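Local structure of acetyl xylan esterase (Paenibacillus sp. R4, 6AGQ) at residues A[25-30]-A[147-152]; A[38-43]-A[164-169]. The protein probably removes acetyl groups from acetylated xylan and related acetylated sugars, as a cold-active carbohydrate esterase of the alpha/beta-hydrolase clan. All coordinates share one frame; numbering follows the deposited sequence.

Interaction 1: residues A[25-30]-A[147-152]; sequences DLFWDN and LDPASY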
loop_
_atom_site.group_PDB
_atom_site.type_symbol
_atom_site.label_atom_id
_atom_site.label_comp_id
_atom_site.label_asym_id
_atom_site.label_seq_id
_atom_site.Cartn_x
_atom_site.Cartn_y
_atom_site.Cartn_z
ATOM N N ASP A 25 27.457 -34.911 9.905
ATOM C CA ASP A 25 27.593 -36.068 8.987
ATOM C C ASP A 25 26.947 -37.341 9.543
ATOM O O ASP A 25 26.219 -38.065 8.814
ATOM C CB ASP A 25 29.032 -36.297 8.540
ATOM C CG ASP A 25 29.597 -35.090 7.784
ATOM O OD1 ASP A 25 28.861 -34.496 6.959
ATOM O OD2 ASP A 25 30.768 -34.702 8.022
ATOM N N LEU A 26 27.141 -37.585 10.833
ATOM C CA LEU A 26 26.438 -38.700 11.492
ATOM C C LEU A 26 24.871 -38.620 11.381
ATOM O O LEU A 26 24.228 -39.607 11.049
ATOM C CB LEU A 26 26.871 -38.836 12.943
ATOM C CG LEU A 26 26.130 -39.898 13.772
ATOM C CD1 LEU A 26 26.422 -41.266 13.180
ATOM C CD2 LEU A 26 26.530 -39.820 15.249
ATOM N N PHE A 27 24.280 -37.477 11.674
ATOM C CA PHE A 27 22.804 -37.313 11.537
ATOM C C PHE A 27 22.347 -37.710 10.124
ATOM O O PHE A 27 21.370 -38.465 9.989
ATOM C CB PHE A 27 22.397 -35.884 11.837
ATOM C CG PHE A 27 20.968 -35.576 11.516
ATOM C CD1 PHE A 27 19.966 -35.832 12.445
ATOM C CD2 PHE A 27 20.624 -35.002 10.301
ATOM C CE1 PHE A 27 18.637 -35.532 12.143
ATOM C CE2 PHE A 27 19.312 -34.708 9.981
ATOM C CZ PHE A 27 18.314 -34.963 10.907
ATOM N N TRP A 28 23.067 -37.227 9.096
ATOM C CA TRP A 28 22.729 -37.507 7.726
ATOM C C TRP A 28 22.987 -38.944 7.269
ATOM O O TRP A 28 22.146 -39.521 6.518
ATOM C CB TRP A 28 23.285 -36.477 6.724
ATOM C CG TRP A 28 22.529 -35.181 6.785
ATOM C CD1 TRP A 28 22.999 -33.964 7.220
ATOM C CD2 TRP A 28 21.167 -34.968 6.405
ATOM N NE1 TRP A 28 22.010 -33.045 7.160
ATOM C CE2 TRP A 28 20.873 -33.622 6.670
ATOM C CE3 TRP A 28 20.157 -35.803 5.898
ATOM C CZ2 TRP A 28 19.621 -33.059 6.414
ATOM C CZ3 TRP A 28 18.900 -35.261 5.668
ATOM C CH2 TRP A 28 18.635 -33.903 5.958
ATOM N N ASP A 29 24.091 -39.565 7.632
ATOM C CA ASP A 29 24.211 -40.940 7.120
ATOM C C ASP A 29 23.315 -41.961 7.858
ATOM O O ASP A 29 22.983 -42.985 7.272
ATOM C CB ASP A 29 25.640 -41.408 6.846
ATOM C CG ASP A 29 26.559 -41.015 7.885
ATOM O OD1 ASP A 29 26.037 -40.907 9.005
ATOM O OD2 ASP A 29 27.755 -40.770 7.593
ATOM N N ASN A 30 22.873 -41.658 9.088
ATOM C CA ASN A 30 21.766 -42.399 9.697
ATOM C C ASN A 30 20.471 -42.205 8.896
ATOM O O ASN A 30 19.774 -43.176 8.594
ATOM C CB ASN A 30 21.480 -41.976 11.174
ATOM C CG ASN A 30 22.530 -42.517 12.185
ATOM O OD1 ASN A 30 23.325 -43.425 11.897
ATOM N ND2 ASN A 30 22.539 -41.927 13.366
ATOM N N LEU A 147 11.514 -28.152 16.721
ATOM C CA LEU A 147 12.300 -28.430 17.930
ATOM C C LEU A 147 13.225 -29.644 17.963
ATOM O O LEU A 147 14.027 -29.757 18.890
ATOM C CB LEU A 147 11.389 -28.412 19.149
ATOM C CG LEU A 147 10.748 -27.021 19.333
ATOM C CD1 LEU A 147 9.786 -27.072 20.531
ATOM C CD2 LEU A 147 11.782 -25.896 19.502
ATOM N N ASP A 148 13.183 -30.506 16.952
ATOM C CA ASP A 148 14.069 -31.657 16.881
ATOM C C ASP A 148 14.393 -31.988 15.413
ATOM O O ASP A 148 13.480 -32.285 14.677
ATOM C CB ASP A 148 13.369 -32.843 17.569
ATOM C CG ASP A 148 14.211 -34.161 17.565
ATOM O OD1 ASP A 148 15.439 -34.177 17.230
ATOM O OD2 ASP A 148 13.612 -35.214 17.911
ATOM N N PRO A 149 15.691 -32.001 15.008
ATOM C CA PRO A 149 15.972 -32.278 13.600
ATOM C C PRO A 149 15.509 -33.674 13.117
ATOM O O PRO A 149 15.245 -33.826 11.946
ATOM C CB PRO A 149 17.501 -32.142 13.477
ATOM C CG PRO A 149 18.015 -32.209 14.863
ATOM C CD PRO A 149 16.924 -31.726 15.770
ATOM N N ALA A 150 15.446 -34.655 14.004
ATOM C CA ALA A 150 14.982 -35.991 13.659
ATOM C C ALA A 150 13.561 -35.995 13.111
ATOM O O ALA A 150 13.255 -36.856 12.297
ATOM C CB ALA A 150 15.060 -36.933 14.865
ATOM N N SER A 151 12.719 -35.043 13.535
ATOM C CA SER A 151 11.309 -34.990 13.067
ATOM C C SER A 151 10.957 -33.744 12.230
ATOM O O SER A 151 9.781 -33.517 11.893
ATOM C CB SER A 151 10.372 -35.076 14.301
ATOM O OG SER A 151 10.528 -33.921 15.109
ATOM N N TYR A 152 11.976 -32.944 11.873
ATOM C CA TYR A 152 11.740 -31.698 11.185
ATOM C C TYR A 152 11.303 -31.895 9.709
ATOM O O TYR A 152 11.927 -32.681 9.002
ATOM C CB TYR A 152 12.970 -30.833 11.273
ATOM C CG TYR A 152 12.839 -29.496 10.553
ATOM C CD1 TYR A 152 11.925 -28.566 11.000
ATOM C CD2 TYR A 152 13.642 -29.183 9.425
ATOM C CE1 TYR A 152 11.805 -27.356 10.382
ATOM C CE2 TYR A 152 13.508 -27.963 8.774
ATOM C CZ TYR A 152 12.565 -27.056 9.249
ATOM O OH TYR A 152 12.397 -25.808 8.655
#

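Interaction 2: residues A[38-43]-A[164-169]; sequences KPLHAQ and ALDFVC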
loop_
_atom_site.group_PDB
_atom_site.type_symbol
_atom_site.label_atom_id
_atom_site.label_comp_id
_atom_site.label_asym_id
_atom_site.label_seq_id
_atom_site.Cartn_x
_atom_site.Cartn_y
_atom_site.Cartn_z
ATOM N N LYS A 38 14.586 -48.749 2.033
ATOM C CA LYS A 38 13.224 -48.557 1.508
ATOM C C LYS A 38 13.333 -48.578 0.022
ATOM O O LYS A 38 13.825 -47.622 -0.566
ATOM C CB LYS A 38 12.595 -47.254 1.991
ATOM C CG LYS A 38 11.198 -47.458 2.507
ATOM C CD LYS A 38 11.201 -48.180 3.862
ATOM C CE LYS A 38 9.807 -48.704 4.161
ATOM N NZ LYS A 38 8.813 -47.571 4.204
ATOM N N PRO A 39 12.897 -49.682 -0.596
ATOM C CA PRO A 39 12.842 -49.690 -2.067
ATOM C C PRO A 39 12.014 -48.488 -2.638
ATOM O O PRO A 39 11.088 -47.970 -1.970
ATOM C CB PRO A 39 12.145 -51.015 -2.382
ATOM C CG PRO A 39 12.376 -51.860 -1.174
ATOM C CD PRO A 39 12.295 -50.902 -0.017
ATOM N N LEU A 40 12.377 -48.064 -3.840
ATOM C CA LEU A 40 11.700 -46.961 -4.532
ATOM C C LEU A 40 10.279 -47.288 -4.958
ATOM O O LEU A 40 9.387 -46.449 -4.832
ATOM C CB LEU A 40 12.534 -46.447 -5.724
ATOM C CG LEU A 40 13.199 -45.081 -5.480
ATOM C CD1 LEU A 40 14.321 -45.197 -4.453
ATOM C CD2 LEU A 40 13.714 -44.540 -6.803
ATOM N N HIS A 41 10.059 -48.504 -5.433
ATOM C CA HIS A 41 8.776 -48.954 -5.998
ATOM C C HIS A 41 8.266 -48.013 -7.136
ATOM O O HIS A 41 7.032 -47.811 -7.304
ATOM C CB HIS A 41 7.707 -49.135 -4.916
ATOM C CG HIS A 41 7.933 -50.280 -3.979
ATOM N ND1 HIS A 41 8.508 -51.474 -4.368
ATOM C CD2 HIS A 41 7.576 -50.442 -2.676
ATOM C CE1 HIS A 41 8.542 -52.302 -3.335
ATOM N NE2 HIS A 41 7.973 -51.701 -2.298
ATOM N N ALA A 42 9.210 -47.499 -7.942
ATOM C CA ALA A 42 8.915 -46.648 -9.098
ATOM C C ALA A 42 7.784 -47.205 -10.014
ATOM O O ALA A 42 7.840 -48.336 -10.452
ATOM C CB ALA A 42 10.176 -46.410 -9.909
ATOM N N GLN A 43 6.747 -46.407 -10.242
ATOM C CA GLN A 43 5.763 -46.684 -11.268
ATOM C C GLN A 43 5.911 -45.559 -12.295
ATOM O O GLN A 43 6.101 -44.370 -11.962
ATOM C CB GLN A 43 4.334 -46.739 -10.733
ATOM C CG GLN A 43 4.041 -47.747 -9.597
ATOM C CD GLN A 43 2.673 -47.491 -8.921
ATOM O OE1 GLN A 43 2.603 -47.143 -7.733
ATOM N NE2 GLN A 43 1.577 -47.634 -9.695
ATOM N N ALA A 164 15.031 -38.941 -5.678
ATOM C CA ALA A 164 14.945 -38.542 -7.088
ATOM C C ALA A 164 16.227 -38.864 -7.890
ATOM O O ALA A 164 16.183 -39.201 -9.050
ATOM C CB ALA A 164 14.604 -37.069 -7.211
ATOM N N LEU A 165 17.385 -38.775 -7.264
ATOM C CA LEU A 165 18.629 -39.198 -7.943
ATOM C C LEU A 165 18.662 -40.723 -8.083
ATOM O O LEU A 165 19.116 -41.199 -9.106
ATOM C CB LEU A 165 19.868 -38.749 -7.201
ATOM C CG LEU A 165 19.903 -37.287 -6.775
ATOM C CD1 LEU A 165 21.066 -37.036 -5.803
ATOM C CD2 LEU A 165 19.930 -36.363 -7.984
ATOM N N ASP A 166 18.163 -41.473 -7.083
ATOM C CA ASP A 166 17.966 -42.960 -7.190
ATOM C C ASP A 166 17.020 -43.270 -8.355
ATOM O O ASP A 166 17.227 -44.229 -9.070
ATOM C CB ASP A 166 17.312 -43.644 -5.918
ATOM C CG ASP A 166 18.143 -43.506 -4.593
ATOM O OD1 ASP A 166 19.328 -43.142 -4.636
ATOM O OD2 ASP A 166 17.584 -43.789 -3.481
ATOM N N PHE A 167 15.946 -42.506 -8.500
ATOM C CA PHE A 167 15.029 -42.744 -9.633
ATOM C C PHE A 167 15.725 -42.520 -10.977
ATOM O O PHE A 167 15.678 -43.418 -11.848
ATOM C CB PHE A 167 13.772 -41.897 -9.601
ATOM C CG PHE A 167 12.895 -42.073 -10.832
ATOM C CD1 PHE A 167 12.042 -43.165 -10.946
ATOM C CD2 PHE A 167 12.967 -41.151 -11.915
ATOM C CE1 PHE A 167 11.271 -43.332 -12.100
ATOM C CE2 PHE A 167 12.187 -41.294 -13.059
ATOM C CZ PHE A 167 11.330 -42.384 -13.157
ATOM N N VAL A 168 16.362 -41.365 -11.181
ATOM C CA VAL A 168 16.961 -41.163 -12.481
ATOM C C VAL A 168 18.065 -42.174 -12.743
ATOM O O VAL A 168 18.213 -42.607 -13.893
ATOM C CB VAL A 168 17.404 -39.709 -12.809
ATOM C CG1 VAL A 168 16.194 -38.794 -12.804
ATOM C CG2 VAL A 168 18.537 -39.172 -11.941
ATOM N N CYS A 169 18.829 -42.557 -11.714
ATOM C CA CYS A 169 19.910 -43.562 -11.904
ATOM C C CYS A 169 19.384 -44.975 -12.209
ATOM O O CYS A 169 20.013 -45.736 -12.931
ATOM C CB CYS A 169 20.839 -43.616 -10.708
ATOM S SG CYS A 169 21.845 -42.135 -10.651
#

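Interaction 1: residues A[25-30]-A[147-152]
On helix 24-36, Phe-27 reaches the Asx turn at Asp-148 to Ala-150, in the loop that leads into helix 153-170. Phe-27 has its CG anti to the backbone N (chi1 171°), which carries the ring out from the helix and brings its far end against the turn. The approach is made with the ring rim: the backbone O of Pro-149 and the backbone N of Ala-150 both lie at the edge, near the ring plane. The nearest approach is CZ of Phe-27 to O of Pro-149, 3.4 Å, so a carbonyl oxygen faces the weakly positive C-H rim instead of the electron-rich face. The apolar part is small: CE1 of Phe-27 stands 3.8 Å from CB of Pro-149. No hydrogen bond spans the two segments, and the interface buries just 102 Å².

Within the loop, one side-chain and one backbone hydrogen bond shape the turn that the ring meets. Ala-150 N donates to OD1 of Asp-148 over 3.3 Å, the bond that defines the Asx turn. Its N-H...O angle is 156°, and it reaches the oxygen from above the carboxylate plane. Ser-151 N adds a backbone bond to Asp-148 O, 3.1 Å long. On the helix side, CE2 of Phe-27 sits 3.8 Å above the centre of one face of the Trp-28 ring, an edge-on approach between neighbours in sequence. Tyr-252 joins the cluster, meeting the Phe-27 ring at about 45°, touching Pro-149 and accepting from Trp-28 NE1 with its backbone O. The arrangement is that of an aromatic side chain from a peripheral helix resting edge-first on a proline-containing Asx turn at the surface of an alpha/beta-hydrolase domain.

Interaction 2: residues A[38-43]-A[164-169]
Leu-40, Phe-167 and Asp-166 bury the most surface here, and the two methyl groups of Leu-40 meet the other two residues. CD1 meets Asp-166 alone, the two side chains passing at an oblique angle, whereas CD2 reaches the backbone N of Phe-167 at 3.5 Å and still touches CB of Asp-166. CD2 also lies 3.8 Å from CB of Phe-167. The leucine thus straddles the junction of two consecutive helical residues.

Asp-166 has CG beside its backbone N and anti to the carbonyl carbon (chi1 -61°). Its CB and OD2 both lie 3.7 Å from CD1 of Leu-40, while OD1 forms a salt bridge with Arg-200. Phe-167 takes a different rotamer, CG anti to the backbone N (chi1 175°), and offers its ring edge to Ala-42: the CB of Ala-42 lies in the ring plane, 3.9 Å from CD1 of Phe-167. No hydrogen bond links the two segments, which bury 182 Å² between them. The side chain of Phe-167 also touches Val-60 and Leu-116 on the central sheet, and Leu-40 is tied to Asp-63 by backbone hydrogen bonding. Apolar side chains from a connecting segment thus pack against a helix lying on the central sheet, as in the layered alpha/beta-hydrolase fold.

In the fold
Helix 24-36 and helix 153-170 relate the two contacts. Interaction 1 joins the first of these helices to the loop just before the second; interaction 2 joins the segment just after the first helix to the later part of the second. Along the chain the order is 25-30, 38-43, 147-152, 164-169, so the segments alternate. The centres lie 22 Å apart, with nearest atoms about 10 Å apart and no direct touch; each centre is about 17 Å from that of the chain. Segment 38-43 runs into edge strand 43-46 of the mixed sheet. Residues 25-43 thus touch residues 147-169 at two separate places, each by van der Waals contact.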